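Local coordinates for uncharacterized hypothetical protein (Parabacteroides merdae, PDB 4EI0) that is of unknown function and belongs to the DUF4466 family, its chain rich in antiparallel beta sheet, at residues Asn34-Ala39 and Tyr114-Glu119. Residues are numbered along the deposited sequence; the frame is centred on the assembly and turned at random.
Sequences NEIEFA and YIIPEE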
ATOM      1  N   ASN B  34     -20.528 -21.710  -0.932  1.00 40.39           N
ATOM      2  CA  ASN B  34     -19.398 -20.954  -1.547  1.00 41.05           C
ATOM      3  C   ASN B  34     -19.357 -19.547  -0.913  1.00 39.75           C
ATOM      4  O   ASN B  34     -20.255 -19.105  -0.202  1.00 43.16           O
ATOM      5  CB  ASN B  34     -19.616 -20.734  -3.077  1.00 44.74           C
ATOM      6  CG  ASN B  34     -19.174 -21.909  -3.936  1.00 49.68           C
ATOM      7  OD1 ASN B  34     -18.698 -22.882  -3.431  1.00 42.94           O
ATOM      8  ND2 ASN B  34     -19.364 -21.802  -5.261  1.00 55.15           N
ATOM      9  N   GLU B  35     -18.313 -18.837  -1.213  1.00 42.83           N
ATOM     10  CA  GLU B  35     -18.172 -17.489  -0.701  1.00 45.92           C
ATOM     11  C   GLU B  35     -18.575 -16.429  -1.723  1.00 38.28           C
ATOM     12  O   GLU B  35     -18.482 -16.656  -2.938  1.00 42.74           O
ATOM     13  CB  GLU B  35     -16.738 -17.319  -0.202  1.00 46.46           C
ATOM     14  CG  GLU B  35     -15.686 -17.369  -1.266  1.00 67.51           C
ATOM     15  CD  GLU B  35     -14.272 -17.612  -0.723  1.00 66.15           C
ATOM     16  OE1 GLU B  35     -14.054 -18.219   0.361  1.00 56.56           O
ATOM     17  OE2 GLU B  35     -13.361 -17.151  -1.418  1.00 66.19           O
ATOM     18  N   ILE B  36     -19.064 -15.287  -1.233  1.00 39.12           N
ATOM     19  CA  ILE B  36     -19.144 -14.048  -2.013  1.00 40.48           C
ATOM     20  C   ILE B  36     -18.106 -13.129  -1.344  1.00 37.93           C
ATOM     21  O   ILE B  36     -18.118 -12.904  -0.113  1.00 40.03           O
ATOM     22  CB  ILE B  36     -20.510 -13.355  -1.967  1.00 44.61           C
ATOM     23  CG1 ILE B  36     -21.613 -14.360  -2.240  1.00 54.07           C
ATOM     24  CG2 ILE B  36     -20.558 -12.177  -2.932  1.00 42.49           C
ATOM     25  CD1 ILE B  36     -22.986 -13.742  -2.360  1.00 43.69           C
ATOM     26  N   GLU B  37     -17.179 -12.667  -2.159  1.00 42.72           N
ATOM     27  CA  GLU B  37     -16.030 -11.900  -1.701  1.00 42.40           C
ATOM     28  C   GLU B  37     -16.153 -10.440  -2.087  1.00 42.94           C
ATOM     29  O   GLU B  37     -16.488 -10.126  -3.241  1.00 41.71           O
ATOM     30  CB  GLU B  37     -14.788 -12.437  -2.350  1.00 39.58           C
ATOM     31  CG  GLU B  37     -13.518 -11.779  -1.839  1.00 51.82           C
ATOM     32  CD  GLU B  37     -12.283 -12.267  -2.556  1.00 64.41           C
ATOM     33  OE1 GLU B  37     -12.313 -13.368  -3.152  1.00 56.44           O
ATOM     34  OE2 GLU B  37     -11.277 -11.548  -2.521  1.00 66.19           O
ATOM     35  N   PHE B  38     -15.854  -9.569  -1.131  1.00 44.89           N
ATOM     36  CA  PHE B  38     -15.973  -8.120  -1.297  1.00 41.98           C
ATOM     37  C   PHE B  38     -14.623  -7.465  -0.893  1.00 44.11           C
ATOM     38  O   PHE B  38     -13.911  -7.997  -0.037  1.00 40.87           O
ATOM     39  CB  PHE B  38     -17.105  -7.562  -0.426  1.00 43.07           C
ATOM     40  CG  PHE B  38     -18.486  -8.010  -0.817  1.00 38.08           C
ATOM     41  CD1 PHE B  38     -18.992  -9.200  -0.359  1.00 43.14           C
ATOM     42  CD2 PHE B  38     -19.250  -7.251  -1.657  1.00 45.92           C
ATOM     43  CE1 PHE B  38     -20.261  -9.610  -0.723  1.00 40.64           C
ATOM     44  CE2 PHE B  38     -20.516  -7.658  -2.041  1.00 48.45           C
ATOM     45  CZ  PHE B  38     -21.023  -8.838  -1.565  1.00 42.26           C
ATOM     46  N   ALA B  39     -14.281  -6.330  -1.508  1.00 36.02           N
ATOM     47  CA  ALA B  39     -13.109  -5.538  -1.134  1.00 43.35           C
ATOM     48  C   ALA B  39     -13.635  -4.191  -0.653  1.00 45.43           C
ATOM     49  O   ALA B  39     -14.199  -3.441  -1.446  1.00 43.71           O
ATOM     50  CB  ALA B  39     -12.160  -5.362  -2.310  1.00 36.49           C
ATOM     51  N   TYR B 114     -18.357 -13.711   2.676  1.00 39.29           N
ATOM     52  CA  TYR B 114     -19.637 -14.173   3.138  1.00 36.33           C
ATOM     53  C   TYR B 114     -19.767 -15.614   2.663  1.00 40.34           C
ATOM     54  O   TYR B 114     -19.720 -15.859   1.455  1.00 35.58           O
ATOM     55  CB  TYR B 114     -20.739 -13.352   2.527  1.00 39.13           C
ATOM     56  CG  TYR B 114     -22.132 -13.783   2.829  1.00 38.74           C
ATOM     57  CD1 TYR B 114     -22.723 -13.459   4.032  1.00 46.23           C
ATOM     58  CD2 TYR B 114     -22.912 -14.447   1.890  1.00 42.28           C
ATOM     59  CE1 TYR B 114     -24.047 -13.793   4.314  1.00 40.29           C
ATOM     60  CE2 TYR B 114     -24.249 -14.786   2.161  1.00 39.99           C
ATOM     61  CZ  TYR B 114     -24.802 -14.482   3.367  1.00 39.96           C
ATOM     62  OH  TYR B 114     -26.084 -14.792   3.663  1.00 41.74           O
ATOM     63  N   ILE B 115     -19.949 -16.561   3.590  1.00 37.58           N
ATOM     64  CA  ILE B 115     -20.149 -17.975   3.199  1.00 41.40           C
ATOM     65  C   ILE B 115     -21.673 -18.152   3.109  1.00 41.31           C
ATOM     66  O   ILE B 115     -22.373 -17.935   4.070  1.00 42.25           O
ATOM     67  CB  ILE B 115     -19.514 -18.965   4.170  1.00 38.24           C
ATOM     68  CG1 ILE B 115     -18.031 -18.670   4.416  1.00 36.31           C
ATOM     69  CG2 ILE B 115     -19.592 -20.393   3.604  1.00 42.18           C
ATOM     70  CD1 ILE B 115     -17.153 -18.703   3.173  1.00 47.28           C
ATOM     71  N   ILE B 116     -22.168 -18.496   1.914  1.00 40.79           N
ATOM     72  CA  ILE B 116     -23.592 -18.558   1.584  1.00 38.88           C
ATOM     73  C   ILE B 116     -24.225 -19.680   2.370  1.00 38.49           C
ATOM     74  O   ILE B 116     -23.766 -20.806   2.283  1.00 37.07           O
ATOM     75  CB  ILE B 116     -23.806 -18.717   0.021  1.00 37.01           C
ATOM     76  CG1 ILE B 116     -23.168 -17.559  -0.736  1.00 42.64           C
ATOM     77  CG2 ILE B 116     -25.251 -18.802  -0.356  1.00 31.60           C
ATOM     78  CD1 ILE B 116     -22.958 -17.776  -2.221  1.00 40.42           C
ATOM     79  N   PRO B 117     -25.259 -19.369   3.208  1.00 35.92           N
ATOM     80  CA  PRO B 117     -25.813 -20.397   4.104  1.00 39.53           C
ATOM     81  C   PRO B 117     -26.982 -21.081   3.405  1.00 43.67           C
ATOM     82  O   PRO B 117     -27.559 -20.497   2.486  1.00 36.70           O
ATOM     83  CB  PRO B 117     -26.337 -19.577   5.265  1.00 42.85           C
ATOM     84  CG  PRO B 117     -26.875 -18.329   4.570  1.00 37.79           C
ATOM     85  CD  PRO B 117     -25.859 -18.045   3.504  1.00 40.36           C
ATOM     86  N   GLU B 118     -27.313 -22.298   3.832  1.00 42.50           N
ATOM     87  CA  GLU B 118     -28.481 -23.036   3.315  1.00 39.22           C
ATOM     88  C   GLU B 118     -29.742 -22.184   3.311  1.00 49.53           C
ATOM     89  O   GLU B 118     -30.523 -22.238   2.374  1.00 43.17           O
ATOM     90  CB  GLU B 118     -28.711 -24.310   4.146  1.00 44.98           C
ATOM     91  CG  GLU B 118     -29.955 -25.129   3.756  1.00 43.54           C
ATOM     92  CD  GLU B 118     -29.908 -25.566   2.289  1.00 48.94           C
ATOM     93  OE1 GLU B 118     -28.825 -25.843   1.763  1.00 52.06           O
ATOM     94  OE2 GLU B 118     -30.946 -25.590   1.639  1.00 58.32           O
ATOM     95  N   GLU B 119     -29.959 -21.403   4.358  1.00 49.26           N
ATOM     96  CA  GLU B 119     -31.178 -20.595   4.408  1.00 41.68           C
ATOM     97  C   GLU B 119     -31.260 -19.506   3.317  1.00 43.58           C
ATOM     98  O   GLU B 119     -32.327 -18.954   3.106  1.00 44.73           O
ATOM     99  CB  GLU B 119     -31.413 -20.034   5.832  1.00 52.47           C
ATOM    100  CG  GLU B 119     -30.946 -18.627   6.120  1.00 77.50           C
ATOM    101  CD  GLU B 119     -31.675 -17.988   7.311  1.00 85.55           C
ATOM    102  OE1 GLU B 119     -32.834 -17.552   7.145  1.00 81.96           O
ATOM    103  OE2 GLU B 119     -31.094 -17.886   8.412  1.00 84.10           O
TER
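Ile36 and Tyr114 face each other as an antiparallel hydrogen-bonded pair joining the start of strand 35-43 to the end of strand 107-115. Ile36 N gives its hydrogen to Tyr114 O at 2.8 Å, and Tyr114 N returns one to Ile36 O at 2.9 Å. A third rung lies past the strand end, where Ile116 N meets Asn34 O at 2.9 Å, almost straight at 178°. The tight side is the buried face. There Ile36 CG1, turned beside its own backbone N (chi1 -48°), sits 3.7 Å from Ile116 CD1, and the two side chains cross at about a right angle. Ile36 CD1 comes obliquely to the Tyr114 ring, 4.3 Å from Tyr114 CD2; that ring packs edge-to-face with Phe127, its hydroxyl bonded to Ile60 O. Were Ile36 cut back to an alanine, Ile116 CD1 would probably lose its CG1 partner and a gap would be likely to open beside the tyrosine ring. On the other face, more open to solvent, the one close side-chain pair is Ile115 CD1 with Glu35 CB, 3.7 Å, while the Glu35 carboxylate leads away. The chemistry thus implies that backbone hydrogen bonding does most of the joining, with apolar packing added on the buried face and no salt bridge between the two segments.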